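Tannase (Fusobacterium nucleatum subsp. nucleatum ATCC 25586, PDB 6YQ4) probably hydrolyses gallotannins with an alpha/beta-hydrolase fold and carries a bound magnesium ion. Local coordinates at residues A[217-222]-A[349-354]; A[224-229]-A[343-348]; A[230-235]-A[248-253]. All coordinates share one frame; numbering follows the deposited sequence. Where two conformers were deposited one is given.

Interaction 1: residues A[217-222]-A[349-354]; sequences SAYEWM and RMKSPP
A buried, mainly polar contact between a helix and a loop is formed here: Y219 and E220, neighbours on helix 212-223, meet residues 349-354, which lie in the loop after helix 340-344. The segments bury 250 Å² between them, more than half of it on these two helix residues. The phenol of Y219 approaches the loop backbone end-on. Because its CG stands anti to the backbone N (chi1 -162°), the ring projects from the helix toward the loop at M350 and K351. Y219 OH accepts the backbone N-H of K351 at 3.0 Å from its N, in a fairly straight bond of 157°, while M350 N, 3.5 Å from the same OH, adds a weak and more bent one. The hydroxyl is also hydrogen-bonded to the carbonyl O of K445, so two loops share it. K351 crosses the phenol at about a right angle with its CB 3.8 Å from Y219 OH; its chain then runs on to bond D446 O through NZ.

E220 works beside the tyrosine. Its chain bends at chi2 and meets R349 crosswise, with carboxylate and guanidinium nearly coplanar, 21° apart. R349 is modelled in two conformers, and the salt bridge described holds for one of them. It is made end-on: NH1 lies 3.2 Å from E220 OE2 and NH2 lies 3.3 Å from E220 OE1, both oxygens using their syn lone pairs. P353 crosses the glutamate at about a right angle, its CB 3.2 Å from E220 OE1. The carboxylate has a second partner, S265 OG. The phenol thus fixes the loop through its main chain, whereas the glutamate pairs charge with charge inside the protein, where this pairing, when made, and the serine together would be expected to favour an ionised carboxylate.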
loop_
_atom_site.group_PDB
_atom_site.type_symbol
_atom_site.label_atom_id
_atom_site.label_comp_id
_atom_site.label_asym_id
_atom_site.label_seq_id
_atom_site.Cartn_x
_atom_site.Cartn_y
_atom_site.Cartn_z
ATOM N N SER A 217 -2.981 -15.114 -9.658
ATOM C CA SER A 217 -3.855 -16.248 -9.369
ATOM C C SER A 217 -5.016 -15.835 -8.478
ATOM O O SER A 217 -6.148 -16.301 -8.663
ATOM C CB SER A 217 -3.063 -17.381 -8.710
ATOM O OG SER A 217 -2.451 -16.929 -7.510
ATOM N N ALA A 218 -4.757 -14.972 -7.500
ATOM C CA ALA A 218 -5.832 -14.549 -6.617
ATOM C C ALA A 218 -6.878 -13.761 -7.385
ATOM O O ALA A 218 -8.085 -13.902 -7.134
ATOM C CB ALA A 218 -5.269 -13.734 -5.451
ATOM N N TYR A 219 -6.441 -12.952 -8.350
ATOM C CA TYR A 219 -7.380 -12.118 -9.102
ATOM C C TYR A 219 -8.272 -12.958 -10.008
ATOM O O TYR A 219 -9.451 -12.642 -10.191
ATOM C CB TYR A 219 -6.605 -11.089 -9.915
ATOM C CG TYR A 219 -7.427 -9.904 -10.392
ATOM C CD1 TYR A 219 -8.045 -9.930 -11.636
ATOM C CD2 TYR A 219 -7.614 -8.789 -9.589
ATOM C CE1 TYR A 219 -8.800 -8.841 -12.088
ATOM C CE2 TYR A 219 -8.363 -7.695 -10.025
ATOM C CZ TYR A 219 -8.952 -7.732 -11.289
ATOM O OH TYR A 219 -9.701 -6.671 -11.754
ATOM N N GLU A 220 -7.742 -14.047 -10.550
ATOM C CA GLU A 220 -8.525 -14.938 -11.386
ATOM C C GLU A 220 -9.361 -15.913 -10.569
ATOM O O GLU A 220 -10.453 -16.291 -10.992
ATOM C CB GLU A 220 -7.580 -15.677 -12.334
ATOM C CG GLU A 220 -6.907 -14.721 -13.324
ATOM C CD GLU A 220 -7.906 -13.744 -13.935
ATOM O OE1 GLU A 220 -7.575 -12.550 -14.053
ATOM O OE2 GLU A 220 -9.030 -14.170 -14.303
ATOM N N TRP A 221 -8.865 -16.347 -9.412
ATOM C CA TRP A 221 -9.720 -17.058 -8.473
ATOM C C TRP A 221 -10.989 -16.258 -8.175
ATOM O O TRP A 221 -12.107 -16.760 -8.331
ATOM C CB TRP A 221 -8.942 -17.359 -7.194
ATOM C CG TRP A 221 -9.804 -17.973 -6.165
ATOM C CD1 TRP A 221 -10.296 -19.239 -6.158
ATOM C CD2 TRP A 221 -10.312 -17.332 -4.999
ATOM N NE1 TRP A 221 -11.086 -19.436 -5.049
ATOM C CE2 TRP A 221 -11.116 -18.275 -4.324
ATOM C CE3 TRP A 221 -10.193 -16.043 -4.476
ATOM C CZ2 TRP A 221 -11.770 -17.977 -3.136
ATOM C CZ3 TRP A 221 -10.846 -15.755 -3.291
ATOM C CH2 TRP A 221 -11.621 -16.717 -2.633
ATOM N N MET A 222 -10.834 -14.991 -7.798
ATOM C CA MET A 222 -11.998 -14.133 -7.589
ATOM C C MET A 222 -12.817 -13.918 -8.872
ATOM O O MET A 222 -14.040 -14.087 -8.870
ATOM C CB MET A 222 -11.548 -12.799 -7.014
ATOM C CG MET A 222 -12.643 -12.093 -6.247
ATOM S SD MET A 222 -12.061 -11.195 -4.808
ATOM C CE MET A 222 -11.271 -12.532 -3.972
ATOM N N ARG A 349 -15.427 -6.682 -14.614
ATOM C CA ARG A 349 -14.067 -6.825 -14.116
ATOM C C ARG A 349 -13.252 -5.602 -14.525
ATOM O O ARG A 349 -13.594 -4.904 -15.473
ATOM C CB ARG A 349 -13.434 -8.123 -14.651
ATOM C CG ARG A 349 -12.152 -7.958 -15.474
ATOM C CD ARG A 349 -11.920 -9.083 -16.504
ATOM N NE ARG A 349 -12.198 -10.435 -16.013
ATOM C CZ ARG A 349 -11.272 -11.325 -15.654
ATOM N NH1 ARG A 349 -11.638 -12.523 -15.225
ATOM N NH2 ARG A 349 -9.979 -11.021 -15.706
ATOM N N MET A 350 -12.170 -5.342 -13.796
ATOM C CA MET A 350 -11.299 -4.218 -14.121
ATOM C C MET A 350 -10.080 -4.638 -14.943
ATOM O O MET A 350 -9.993 -4.350 -16.135
ATOM C CB MET A 350 -10.837 -3.534 -12.850
ATOM C CG MET A 350 -10.353 -2.140 -13.093
ATOM S SD MET A 350 -9.429 -1.486 -11.719
ATOM C CE MET A 350 -8.020 -0.742 -12.557
ATOM N N LYS A 351 -9.118 -5.292 -14.315
ATOM C CA LYS A 351 -7.910 -5.664 -15.025
ATOM C C LYS A 351 -8.133 -6.956 -15.804
ATOM O O LYS A 351 -8.993 -7.772 -15.471
ATOM C CB LYS A 351 -6.747 -5.814 -14.041
ATOM C CG LYS A 351 -6.528 -4.580 -13.182
ATOM C CD LYS A 351 -5.149 -4.542 -12.561
ATOM C CE LYS A 351 -4.944 -3.221 -11.846
ATOM N NZ LYS A 351 -3.791 -3.263 -10.874
ATOM N N SER A 352 -7.347 -7.127 -16.872
ATOM C CA SER A 352 -7.371 -8.309 -17.715
ATOM C C SER A 352 -6.230 -9.257 -17.355
ATOM O O SER A 352 -5.146 -8.811 -16.972
ATOM C CB SER A 352 -7.266 -7.920 -19.192
ATOM O OG SER A 352 -8.199 -6.902 -19.484
ATOM N N PRO A 353 -6.434 -10.563 -17.514
ATOM C CA PRO A 353 -5.458 -11.541 -17.020
ATOM C C PRO A 353 -4.290 -11.703 -17.976
ATOM O O PRO A 353 -4.487 -11.813 -19.193
ATOM C CB PRO A 353 -6.283 -12.837 -16.939
ATOM C CG PRO A 353 -7.274 -12.696 -18.060
ATOM C CD PRO A 353 -7.541 -11.211 -18.247
ATOM N N PRO A 354 -3.052 -11.808 -17.461
ATOM C CA PRO A 354 -2.694 -11.723 -16.035
ATOM C C PRO A 354 -2.601 -10.274 -15.546
ATOM O O PRO A 354 -1.862 -9.479 -16.101
ATOM C CB PRO A 354 -1.317 -12.420 -15.961
ATOM C CG PRO A 354 -1.170 -13.149 -17.275
ATOM C CD PRO A 354 -1.947 -12.351 -18.273
#

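Interaction 2: residues A[224-229]-A[343-348]; sequences NGVNSY and YTHIGD
V226 and H345 meet as methyl against ring. CG2 of V226 sits over the centre of one imidazole face, 3.5 Å from the centroid of H345 and only 6° off the ring normal, a clear CH-pi contact. The isopropyl group is turned so that its two methyls divide the work. CG2, lying anti to the carbonyl carbon, is the one that covers the ring; CG1, anti to the backbone N (chi1 -171°), reaches along the loop instead and comes within 3.8 Å of G347 O. The far edge of the same imidazole faces the main chain just before the valine, with H345 NE2 3.0 Å from N224 O, close to the ring plane. Face and edge of one histidine are therefore both occupied by residues 224-226, which would be expected to restrict rotation of the ring.

Farther along, S228 and D348 come together by their polar ends, the serine OG standing 2.7 Å from D348 OD1. OD2 of D348 is linked to the main chain of Y229 by a water, which donates to Y229 O at 2.9 Å and to D348 OD2 at 3.3 Å. H345 and D348 lie at the exposed margin of the contact, whereas V226 is buried behind them.

Outside the pair, N224 ND2 is held by S265 and N266 of helix 259-279, and D348 O receives K445 NZ. The arrangement joins the connection between helix 212-223 and strand 228-232 to the loop leaving helix 340-344. Both belong to the long insertion between core strands 202-206 and 435-439, the place where alpha/beta-hydrolases commonly carry a cap.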
loop_
_atom_site.group_PDB
_atom_site.type_symbol
_atom_site.label_atom_id
_atom_site.label_comp_id
_atom_site.label_asym_id
_atom_site.label_seq_id
_atom_site.Cartn_x
_atom_site.Cartn_y
_atom_site.Cartn_z
ATOM N N ASN A 224 -12.651 -15.104 -12.249
ATOM C CA ASN A 224 -12.869 -16.013 -13.364
ATOM C C ASN A 224 -14.346 -16.044 -13.743
ATOM O O ASN A 224 -15.229 -16.109 -12.882
ATOM C CB ASN A 224 -12.399 -17.418 -12.989
ATOM C CG ASN A 224 -12.460 -18.377 -14.141
ATOM O OD1 ASN A 224 -13.241 -19.324 -14.129
ATOM N ND2 ASN A 224 -11.623 -18.151 -15.142
ATOM N N GLY A 225 -14.612 -15.989 -15.042
ATOM C CA GLY A 225 -15.960 -15.996 -15.558
ATOM C C GLY A 225 -16.535 -14.626 -15.839
ATOM O O GLY A 225 -17.527 -14.528 -16.564
ATOM N N VAL A 226 -15.947 -13.571 -15.280
ATOM C CA VAL A 226 -16.337 -12.200 -15.591
ATOM C C VAL A 226 -15.530 -11.801 -16.824
ATOM O O VAL A 226 -14.365 -11.425 -16.724
ATOM C CB VAL A 226 -16.094 -11.262 -14.406
ATOM C CG1 VAL A 226 -16.721 -9.876 -14.664
ATOM C CG2 VAL A 226 -16.636 -11.887 -13.111
ATOM N N ASN A 227 -16.145 -11.909 -17.995
ATOM C CA ASN A 227 -15.423 -11.852 -19.261
ATOM C C ASN A 227 -15.582 -10.526 -19.999
ATOM O O ASN A 227 -15.083 -10.391 -21.120
ATOM C CB ASN A 227 -15.860 -13.007 -20.161
ATOM C CG ASN A 227 -15.435 -14.353 -19.606
ATOM O OD1 ASN A 227 -14.421 -14.455 -18.905
ATOM N ND2 ASN A 227 -16.205 -15.386 -19.908
ATOM N N SER A 228 -16.244 -9.548 -19.402
ATOM C CA SER A 228 -16.302 -8.198 -19.947
ATOM C C SER A 228 -15.721 -7.246 -18.910
ATOM O O SER A 228 -16.086 -7.322 -17.733
ATOM C CB SER A 228 -17.738 -7.816 -20.292
ATOM O OG SER A 228 -18.430 -7.450 -19.114
ATOM N N TYR A 229 -14.802 -6.380 -19.332
ATOM C CA TYR A 229 -14.076 -5.506 -18.420
ATOM C C TYR A 229 -14.407 -4.040 -18.686
ATOM O O TYR A 229 -15.007 -3.683 -19.708
ATOM C CB TYR A 229 -12.557 -5.723 -18.530
ATOM C CG TYR A 229 -12.007 -5.511 -19.944
ATOM C CD1 TYR A 229 -11.994 -6.545 -20.869
ATOM C CD2 TYR A 229 -11.514 -4.272 -20.347
ATOM C CE1 TYR A 229 -11.510 -6.354 -22.152
ATOM C CE2 TYR A 229 -11.025 -4.074 -21.619
ATOM C CZ TYR A 229 -11.025 -5.116 -22.519
ATOM O OH TYR A 229 -10.545 -4.915 -23.789
ATOM N N TYR A 343 -21.380 -12.474 -5.857
ATOM C CA TYR A 343 -21.027 -11.104 -5.503
ATOM C C TYR A 343 -19.949 -10.549 -6.430
ATOM O O TYR A 343 -19.968 -9.364 -6.776
ATOM C CB TYR A 343 -20.560 -11.036 -4.038
ATOM C CG TYR A 343 -20.103 -9.649 -3.611
ATOM C CD1 TYR A 343 -21.030 -8.670 -3.250
ATOM C CD2 TYR A 343 -18.750 -9.306 -3.601
ATOM C CE1 TYR A 343 -20.617 -7.400 -2.866
ATOM C CE2 TYR A 343 -18.326 -8.030 -3.230
ATOM C CZ TYR A 343 -19.265 -7.084 -2.865
ATOM O OH TYR A 343 -18.865 -5.826 -2.454
ATOM N N THR A 344 -18.994 -11.388 -6.831
ATOM C CA THR A 344 -17.858 -10.930 -7.619
ATOM C C THR A 344 -18.171 -10.805 -9.106
ATOM O O THR A 344 -17.367 -10.212 -9.837
ATOM C CB THR A 344 -16.671 -11.873 -7.414
ATOM O OG1 THR A 344 -17.120 -13.227 -7.534
ATOM C CG2 THR A 344 -16.097 -11.678 -6.031
ATOM N N HIS A 345 -19.308 -11.340 -9.565
ATOM C CA HIS A 345 -19.705 -11.277 -10.961
ATOM C C HIS A 345 -20.657 -10.125 -11.248
ATOM O O HIS A 345 -21.302 -10.111 -12.301
ATOM C CB HIS A 345 -20.345 -12.602 -11.373
ATOM C CG HIS A 345 -19.349 -13.673 -11.666
ATOM N ND1 HIS A 345 -18.312 -13.977 -10.805
ATOM C CD2 HIS A 345 -19.209 -14.493 -12.733
ATOM C CE1 HIS A 345 -17.584 -14.946 -11.327
ATOM N NE2 HIS A 345 -18.109 -15.280 -12.494
ATOM N N ILE A 346 -20.776 -9.174 -10.329
ATOM C CA ILE A 346 -21.858 -8.208 -10.416
ATOM C C ILE A 346 -21.393 -7.031 -11.266
ATOM O O ILE A 346 -21.993 -6.736 -12.308
ATOM C CB ILE A 346 -22.350 -7.811 -9.007
ATOM C CG1 ILE A 346 -23.341 -8.886 -8.515
ATOM C CG2 ILE A 346 -23.003 -6.428 -9.005
ATOM C CD1 ILE A 346 -24.078 -8.547 -7.234
ATOM N N GLY A 347 -20.305 -6.377 -10.887
ATOM C CA GLY A 347 -19.768 -5.367 -11.773
ATOM C C GLY A 347 -19.070 -5.996 -12.970
ATOM O O GLY A 347 -18.992 -7.216 -13.127
ATOM N N ASP A 348 -18.547 -5.132 -13.838
ATOM C CA ASP A 348 -17.562 -5.567 -14.822
ATOM C C ASP A 348 -16.219 -5.737 -14.138
ATOM O O ASP A 348 -15.892 -5.015 -13.205
ATOM C CB ASP A 348 -17.397 -4.541 -15.938
ATOM C CG ASP A 348 -18.413 -4.688 -17.034
ATOM O OD1 ASP A 348 -19.125 -5.712 -17.126
ATOM O OD2 ASP A 348 -18.493 -3.740 -17.817
HETATM O O HOH W 1 -17.603 -3.982 -20.938
#

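Interaction 3: residues A[230-235]-A[248-253]; sequences SRMEFT and LTRSTV
R231 and V253 form the hydrogen-bonded antiparallel pair of this contact. R231 N gives its hydrogen to V253 O at 3.1 Å, and V253 N returns one to R231 O at 3.0 Å. R231 O takes a further hydrogen from T252 OG1, also 3.0 Å away, but this donor stands well above the carbonyl plane, 68° out of it, so the oxygen is gripped from two different directions. T252 can do this because its OG1 lies anti to its own backbone N (chi1 -165°).

The next pair, M232 with T252, is non-hydrogen-bonded, and the ladder fades after it: E233 N reaches S251 O in a weak bond. On the face shared by R231 and V253 the two side chains run side by side, CG of R231 resting 3.7 Å from V253 CG1. M232 instead extends across R250 at about a right angle, its SD near the guanidinium; R250 is poorly ordered, so that meeting is loosely defined.

Farther out, the guanidinium of R231 continues past the valine to the loop at 349-354, where NH1 bonds S352 OG and M350 O. S230 also shares a backbone hydrogen bond with R349, and F234 meets the ring of Y243 in the connection. The whole is a two-stranded antiparallel ribbon, strands 228-232 and 252-256, whose ends are linked by a connection containing helix 240-244, at the surface of the insertion following core strand 202-206.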
loop_
_atom_site.group_PDB
_atom_site.type_symbol
_atom_site.label_atom_id
_atom_site.label_comp_id
_atom_site.label_asym_id
_atom_site.label_seq_id
_atom_site.Cartn_x
_atom_site.Cartn_y
_atom_site.Cartn_z
ATOM N N SER A 230 -14.010 -3.191 -17.732
ATOM C CA SER A 230 -13.936 -1.746 -17.921
ATOM C C SER A 230 -13.055 -1.157 -16.832
ATOM O O SER A 230 -13.169 -1.525 -15.664
ATOM C CB SER A 230 -15.305 -1.063 -17.917
ATOM O OG SER A 230 -16.058 -1.428 -16.787
ATOM N N ARG A 231 -12.186 -0.238 -17.232
ATOM C CA ARG A 231 -11.121 0.269 -16.381
ATOM C C ARG A 231 -10.648 1.591 -16.956
ATOM O O ARG A 231 -10.838 1.885 -18.142
ATOM C CB ARG A 231 -9.944 -0.715 -16.307
ATOM C CG ARG A 231 -9.285 -1.007 -17.701
ATOM C CD ARG A 231 -8.075 -1.949 -17.559
ATOM N NE ARG A 231 -7.627 -2.510 -18.834
ATOM C CZ ARG A 231 -7.998 -3.692 -19.329
ATOM N NH1 ARG A 231 -8.845 -4.459 -18.667
ATOM N NH2 ARG A 231 -7.528 -4.102 -20.505
ATOM N N MET A 232 -10.008 2.381 -16.112
ATOM C CA MET A 232 -9.322 3.543 -16.635
ATOM C C MET A 232 -8.017 3.080 -17.258
ATOM O O MET A 232 -7.398 2.119 -16.795
ATOM C CB MET A 232 -9.104 4.587 -15.539
ATOM C CG MET A 232 -10.406 5.330 -15.242
ATOM S SD MET A 232 -10.585 6.120 -13.630
ATOM C CE MET A 232 -11.992 7.196 -13.970
ATOM N N GLU A 233 -7.643 3.719 -18.355
ATOM C CA GLU A 233 -6.405 3.392 -19.047
ATOM C C GLU A 233 -5.251 4.043 -18.299
ATOM O O GLU A 233 -5.195 5.268 -18.174
ATOM C CB GLU A 233 -6.477 3.855 -20.497
ATOM C CG GLU A 233 -5.140 4.019 -21.191
ATOM C CD GLU A 233 -5.260 4.877 -22.438
ATOM O OE1 GLU A 233 -4.718 6.005 -22.459
ATOM O OE2 GLU A 233 -5.919 4.422 -23.394
ATOM N N PHE A 234 -4.362 3.225 -17.758
ATOM C CA PHE A 234 -3.108 3.686 -17.193
ATOM C C PHE A 234 -1.985 3.259 -18.130
ATOM O O PHE A 234 -2.060 2.199 -18.755
ATOM C CB PHE A 234 -2.906 3.130 -15.771
ATOM C CG PHE A 234 -3.940 3.628 -14.774
ATOM C CD1 PHE A 234 -4.349 2.835 -13.717
ATOM C CD2 PHE A 234 -4.514 4.895 -14.921
ATOM C CE1 PHE A 234 -5.305 3.297 -12.807
ATOM C CE2 PHE A 234 -5.475 5.368 -14.023
ATOM C CZ PHE A 234 -5.874 4.565 -12.963
ATOM N N THR A 235 -0.976 4.110 -18.270
ATOM C CA THR A 235 0.174 3.865 -19.132
ATOM C C THR A 235 1.444 3.811 -18.290
ATOM O O THR A 235 1.431 4.019 -17.055
ATOM C CB THR A 235 0.311 4.950 -20.210
ATOM O OG1 THR A 235 0.880 6.134 -19.640
ATOM C CG2 THR A 235 -1.038 5.292 -20.821
ATOM N N LEU A 248 -10.326 11.939 -10.415
ATOM C CA LEU A 248 -9.833 12.720 -11.542
ATOM C C LEU A 248 -10.364 12.138 -12.851
ATOM O O LEU A 248 -10.567 10.926 -12.970
ATOM C CB LEU A 248 -8.299 12.765 -11.539
ATOM C CG LEU A 248 -7.631 13.433 -10.323
ATOM C CD1 LEU A 248 -6.170 13.014 -10.209
ATOM C CD2 LEU A 248 -7.758 14.960 -10.348
ATOM N N THR A 249 -10.622 13.019 -13.822
ATOM C CA THR A 249 -11.199 12.602 -15.098
ATOM C C THR A 249 -10.170 11.858 -15.936
ATOM O O THR A 249 -9.130 12.425 -16.297
ATOM C CB THR A 249 -11.716 13.814 -15.867
ATOM O OG1 THR A 249 -13.000 14.192 -15.362
ATOM C CG2 THR A 249 -11.831 13.496 -17.356
ATOM N N ARG A 250 -10.448 10.584 -16.233
ATOM C CA ARG A 250 -9.621 9.782 -17.125
ATOM C C ARG A 250 -10.503 9.081 -18.136
ATOM O O ARG A 250 -11.678 8.818 -17.875
ATOM C CB ARG A 250 -8.765 8.750 -16.392
ATOM C CG ARG A 250 -7.438 9.335 -16.096
ATOM C CD ARG A 250 -7.708 10.223 -14.960
ATOM N NE ARG A 250 -8.589 9.581 -13.992
ATOM C CZ ARG A 250 -8.213 9.240 -12.704
ATOM N NH1 ARG A 250 -7.000 9.529 -12.284
ATOM N NH2 ARG A 250 -9.095 8.634 -11.900
ATOM N N SER A 251 -9.930 8.818 -19.305
ATOM C CA SER A 251 -10.621 8.053 -20.325
ATOM C C SER A 251 -10.644 6.575 -19.942
ATOM O O SER A 251 -9.806 6.086 -19.174
ATOM C CB SER A 251 -9.959 8.254 -21.688
ATOM O OG SER A 251 -8.568 7.994 -21.619
ATOM N N THR A 252 -11.625 5.861 -20.484
ATOM C CA THR A 252 -11.944 4.517 -20.030
ATOM C C THR A 252 -11.955 3.558 -21.215
ATOM O O THR A 252 -12.399 3.910 -22.308
ATOM C CB THR A 252 -13.299 4.515 -19.279
ATOM O OG1 THR A 252 -13.455 3.304 -18.536
ATOM C CG2 THR A 252 -14.467 4.685 -20.231
ATOM N N VAL A 253 -11.436 2.352 -21.005
ATOM C CA VAL A 253 -11.437 1.313 -22.027
ATOM C C VAL A 253 -12.317 0.161 -21.550
ATOM O O VAL A 253 -12.367 -0.146 -20.353
ATOM C CB VAL A 253 -10.003 0.841 -22.362
ATOM C CG1 VAL A 253 -9.286 0.369 -21.140
ATOM C CG2 VAL A 253 -10.007 -0.243 -23.445
#

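The three contacts pass from interior to surface, and their chemistry changes on the way. Interaction 1 is buried and depends on charge and hydroxyl partners, interaction 2 is partly buried and mixes a methyl-ring contact with a water bridge, and interaction 3 lies at the surface and is chiefly backbone ladder. Interactions 2 and 3 share strand 228-232, while interactions 1 and 2 use pieces of chain that follow one another, directly at 343-354 and with one residue between at 217-229. R349 joins the two, its backbone N probably bonded to S228 O. Along the sequence interaction 3 is nested within the loop closed by interaction 2, itself nested within that of interaction 1.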